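Side-chain contact in KLLA0E08119p (Kluyveromyces lactis, PDB 3VA7), which probably carboxylates urea in an ATP- and biotin-dependent reaction to give urea-1-carboxylate, the carboxyltransferase part of the chain holding biotin and urea: residues 678-683 against 818-823. Numbering follows the deposited sequence.
Sequences FKEEYI and PKYENP
Ile-683 and Tyr-820 mark the nearest approach of the two backbones, their CA atoms 8.1 Å apart, so the contact is made chiefly by side chains. Segment 678-683 runs from an extended lead-in into the first turn of a helix, where Ile-683 N donates to Lys-679 O; segment 818-823 is an irregular, largely extended loop. Just 177 Å² is buried in total, and Tyr-820 contributes half of it.

A CH-pi contact is supported by the position of the carbon: Ile-683 CG2 stands 3.4 Å from the centroid of the Tyr-820 ring and only 2° off its normal. All six ring carbons are therefore almost equally distant from it. With CG2 anti to the backbone N, its bond slants across the ring, and CB follows over the phenol end, 4.1 Å from Tyr-820 CZ. On the opposite face, Lys-819 CG lies 4.0 Å above the plane, displaced toward the rim, and the ring is thus sandwiched between aliphatic groups.

At the hydroxyl end, the Glu-680 carboxylate, its plane turned 38° from the ring, approaches the phenol at its edge. Glu-680 OE2 comes to 2.9 Å from Tyr-820 OH, but at an angle poor for hydrogen bonding. Lys-819 NZ makes a weak hydrogen bond to the same hydroxyl and stays 4.3 Å from Glu-680 OE2, beyond a salt bridge. Were Tyr-820 replaced by an alanine, the Ile-683 methyl group would probably lose its aromatic face and Lys-819 NZ the hydroxyl it weakly bonds.

The contact joins the start of helix 680-688, in the carboxyltransferase subdomain A and B region, to the loop linking helix 786-802 with strand 824-828. Ile-683 also touches Gln-759 of strand 756-762, while Tyr-820 rests on Cys-669 of the adjoining strand 662-669.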
ATOM      1  N   PHE A 678      27.898  25.558  11.539  1.00 38.65           N
ATOM      2  CA  PHE A 678      27.367  26.199  12.769  1.00 39.94           C
ATOM      3  C   PHE A 678      28.425  26.991  13.581  1.00 40.93           C
ATOM      4  O   PHE A 678      29.577  26.578  13.693  1.00 40.92           O
ATOM      5  CB  PHE A 678      26.834  25.150  13.723  1.00 39.15           C
ATOM      6  CG  PHE A 678      25.697  24.343  13.190  1.00 40.20           C
ATOM      7  CD1 PHE A 678      25.938  23.154  12.497  1.00 38.81           C
ATOM      8  CD2 PHE A 678      24.370  24.740  13.420  1.00 39.86           C
ATOM      9  CE1 PHE A 678      24.904  22.380  12.031  1.00 37.11           C
ATOM     10  CE2 PHE A 678      23.313  23.969  12.955  1.00 37.66           C
ATOM     11  CZ  PHE A 678      23.579  22.781  12.257  1.00 38.84           C
ATOM     12  N   LYS A 679      28.040  28.090  14.209  1.00 42.07           N
ATOM     13  CA  LYS A 679      28.971  28.694  15.156  1.00 43.68           C
ATOM     14  C   LYS A 679      29.268  27.763  16.329  1.00 44.42           C
ATOM     15  O   LYS A 679      28.358  27.068  16.820  1.00 44.83           O
ATOM     16  CB  LYS A 679      28.480  30.056  15.657  1.00 43.64           C
ATOM     17  CG  LYS A 679      28.833  31.153  14.690  1.00 44.16           C
ATOM     18  CD  LYS A 679      28.142  32.467  15.023  1.00 50.56           C
ATOM     19  CE  LYS A 679      28.237  33.432  13.815  1.00 54.22           C
ATOM     20  NZ  LYS A 679      29.406  33.031  12.892  1.00 54.75           N
ATOM     21  N   GLU A 680      30.549  27.742  16.742  1.00 45.35           N
ATOM     22  CA  GLU A 680      31.026  27.130  18.002  1.00 46.01           C
ATOM     23  C   GLU A 680      30.012  27.164  19.127  1.00 45.32           C
ATOM     24  O   GLU A 680      29.628  26.115  19.621  1.00 45.10           O
ATOM     25  CB  GLU A 680      32.297  27.826  18.505  1.00 47.28           C
ATOM     26  CG  GLU A 680      33.636  27.124  18.200  1.00 51.88           C
ATOM     27  CD  GLU A 680      33.775  25.847  18.991  1.00 58.84           C
ATOM     28  OE1 GLU A 680      34.093  24.763  18.398  1.00 56.55           O
ATOM     29  OE2 GLU A 680      33.517  25.951  20.222  1.00 63.39           O
ATOM     30  N   GLU A 681      29.579  28.359  19.547  1.00 45.07           N
ATOM     31  CA  GLU A 681      28.682  28.436  20.719  1.00 44.94           C
ATOM     32  C   GLU A 681      27.371  27.712  20.485  1.00 43.91           C
ATOM     33  O   GLU A 681      26.839  27.050  21.402  1.00 43.85           O
ATOM     34  CB  GLU A 681      28.475  29.853  21.290  1.00 45.13           C
ATOM     35  CG  GLU A 681      28.158  30.966  20.316  1.00 49.66           C
ATOM     36  CD  GLU A 681      27.499  32.181  21.015  1.00 57.14           C
ATOM     37  OE1 GLU A 681      27.610  33.307  20.457  1.00 59.12           O
ATOM     38  OE2 GLU A 681      26.875  32.022  22.119  1.00 57.64           O
ATOM     39  N   TYR A 682      26.864  27.784  19.256  1.00 42.55           N
ATOM     40  CA  TYR A 682      25.632  27.064  18.981  1.00 41.55           C
ATOM     41  C   TYR A 682      25.762  25.532  19.149  1.00 41.06           C
ATOM     42  O   TYR A 682      24.855  24.887  19.723  1.00 40.30           O
ATOM     43  CB  TYR A 682      24.928  27.474  17.679  1.00 40.95           C
ATOM     44  CG  TYR A 682      23.603  26.791  17.650  1.00 40.83           C
ATOM     45  CD1 TYR A 682      22.575  27.195  18.504  1.00 37.80           C
ATOM     46  CD2 TYR A 682      23.404  25.662  16.851  1.00 42.69           C
ATOM     47  CE1 TYR A 682      21.365  26.532  18.535  1.00 39.46           C
ATOM     48  CE2 TYR A 682      22.176  24.971  16.878  1.00 44.55           C
ATOM     49  CZ  TYR A 682      21.162  25.417  17.723  1.00 42.89           C
ATOM     50  OH  TYR A 682      19.964  24.739  17.733  1.00 43.62           O
ATOM     51  N   ILE A 683      26.884  24.968  18.681  1.00 40.18           N
ATOM     52  CA  ILE A 683      27.233  23.568  18.995  1.00 39.45           C
ATOM     53  C   ILE A 683      27.255  23.258  20.510  1.00 39.96           C
ATOM     54  O   ILE A 683      26.704  22.232  20.970  1.00 39.68           O
ATOM     55  CB  ILE A 683      28.588  23.162  18.389  1.00 39.36           C
ATOM     56  CG1 ILE A 683      28.636  23.531  16.892  1.00 37.44           C
ATOM     57  CG2 ILE A 683      28.841  21.696  18.665  1.00 37.47           C
ATOM     58  CD1 ILE A 683      29.958  23.109  16.140  1.00 36.62           C
ATOM     59  N   PRO A 818      33.362  13.903  27.384  1.00 46.15           N
ATOM     60  CA  PRO A 818      33.398  15.171  28.149  1.00 46.33           C
ATOM     61  C   PRO A 818      32.857  16.362  27.377  1.00 46.24           C
ATOM     62  O   PRO A 818      32.265  17.267  27.962  1.00 46.44           O
ATOM     63  CB  PRO A 818      34.908  15.387  28.432  1.00 46.45           C
ATOM     64  CG  PRO A 818      35.651  14.305  27.649  1.00 46.17           C
ATOM     65  CD  PRO A 818      34.656  13.196  27.447  1.00 46.35           C
ATOM     66  N   LYS A 819      33.081  16.358  26.066  1.00 45.98           N
ATOM     67  CA  LYS A 819      32.682  17.448  25.169  1.00 45.08           C
ATOM     68  C   LYS A 819      32.403  16.881  23.756  1.00 43.87           C
ATOM     69  O   LYS A 819      32.975  15.887  23.336  1.00 43.41           O
ATOM     70  CB  LYS A 819      33.816  18.469  25.120  1.00 45.10           C
ATOM     71  CG  LYS A 819      33.633  19.606  24.139  1.00 48.93           C
ATOM     72  CD  LYS A 819      34.700  20.684  24.334  1.00 55.95           C
ATOM     73  CE  LYS A 819      34.159  22.091  24.000  1.00 58.93           C
ATOM     74  NZ  LYS A 819      34.338  22.475  22.567  1.00 61.17           N
ATOM     75  N   TYR A 820      31.533  17.524  23.001  1.00 43.00           N
ATOM     76  CA  TYR A 820      31.303  17.083  21.624  1.00 41.46           C
ATOM     77  C   TYR A 820      32.648  17.028  20.925  1.00 41.06           C
ATOM     78  O   TYR A 820      33.534  17.837  21.206  1.00 41.07           O
ATOM     79  CB  TYR A 820      30.356  18.039  20.873  1.00 40.32           C
ATOM     80  CG  TYR A 820      30.878  19.426  20.808  1.00 35.85           C
ATOM     81  CD1 TYR A 820      31.769  19.809  19.814  1.00 34.78           C
ATOM     82  CD2 TYR A 820      30.471  20.378  21.742  1.00 37.37           C
ATOM     83  CE1 TYR A 820      32.267  21.151  19.749  1.00 35.58           C
ATOM     84  CE2 TYR A 820      30.947  21.708  21.702  1.00 35.85           C
ATOM     85  CZ  TYR A 820      31.838  22.079  20.701  1.00 36.11           C
ATOM     86  OH  TYR A 820      32.303  23.371  20.692  1.00 39.29           O
ATOM     87  N   GLU A 821      32.786  16.088  20.008  1.00 39.69           N
ATOM     88  CA  GLU A 821      33.992  15.979  19.260  1.00 39.09           C
ATOM     89  C   GLU A 821      33.759  16.455  17.816  1.00 39.57           C
ATOM     90  O   GLU A 821      32.619  16.731  17.416  1.00 40.59           O
ATOM     91  CB  GLU A 821      34.482  14.549  19.318  1.00 38.12           C
ATOM     92  CG  GLU A 821      33.633  13.595  18.529  1.00 38.54           C
ATOM     93  CD  GLU A 821      34.046  12.146  18.697  1.00 41.70           C
ATOM     94  OE1 GLU A 821      33.272  11.276  18.232  1.00 39.46           O
ATOM     95  OE2 GLU A 821      35.129  11.863  19.306  1.00 43.70           O
ATOM     96  N   ASN A 822      34.847  16.537  17.042  1.00 38.75           N
ATOM     97  CA  ASN A 822      34.830  16.942  15.652  1.00 37.31           C
ATOM     98  C   ASN A 822      34.317  15.839  14.724  1.00 36.60           C
ATOM     99  O   ASN A 822      34.875  14.762  14.698  1.00 37.33           O
ATOM    100  CB  ASN A 822      36.248  17.305  15.277  1.00 37.34           C
ATOM    101  CG  ASN A 822      36.337  17.936  13.949  1.00 37.23           C
ATOM    102  OD1 ASN A 822      35.691  17.504  13.007  1.00 38.58           O
ATOM    103  ND2 ASN A 822      37.134  18.971  13.851  1.00 36.66           N
ATOM    104  N   PRO A 823      33.260  16.101  13.939  1.00 35.48           N
ATOM    105  CA  PRO A 823      32.709  15.013  13.128  1.00 33.97           C
ATOM    106  C   PRO A 823      33.534  14.720  11.884  1.00 34.23           C
ATOM    107  O   PRO A 823      33.291  13.701  11.181  1.00 33.98           O
ATOM    108  CB  PRO A 823      31.358  15.551  12.700  1.00 33.74           C
ATOM    109  CG  PRO A 823      31.496  17.059  12.728  1.00 34.79           C
ATOM    110  CD  PRO A 823      32.591  17.397  13.707  1.00 35.09           C
TER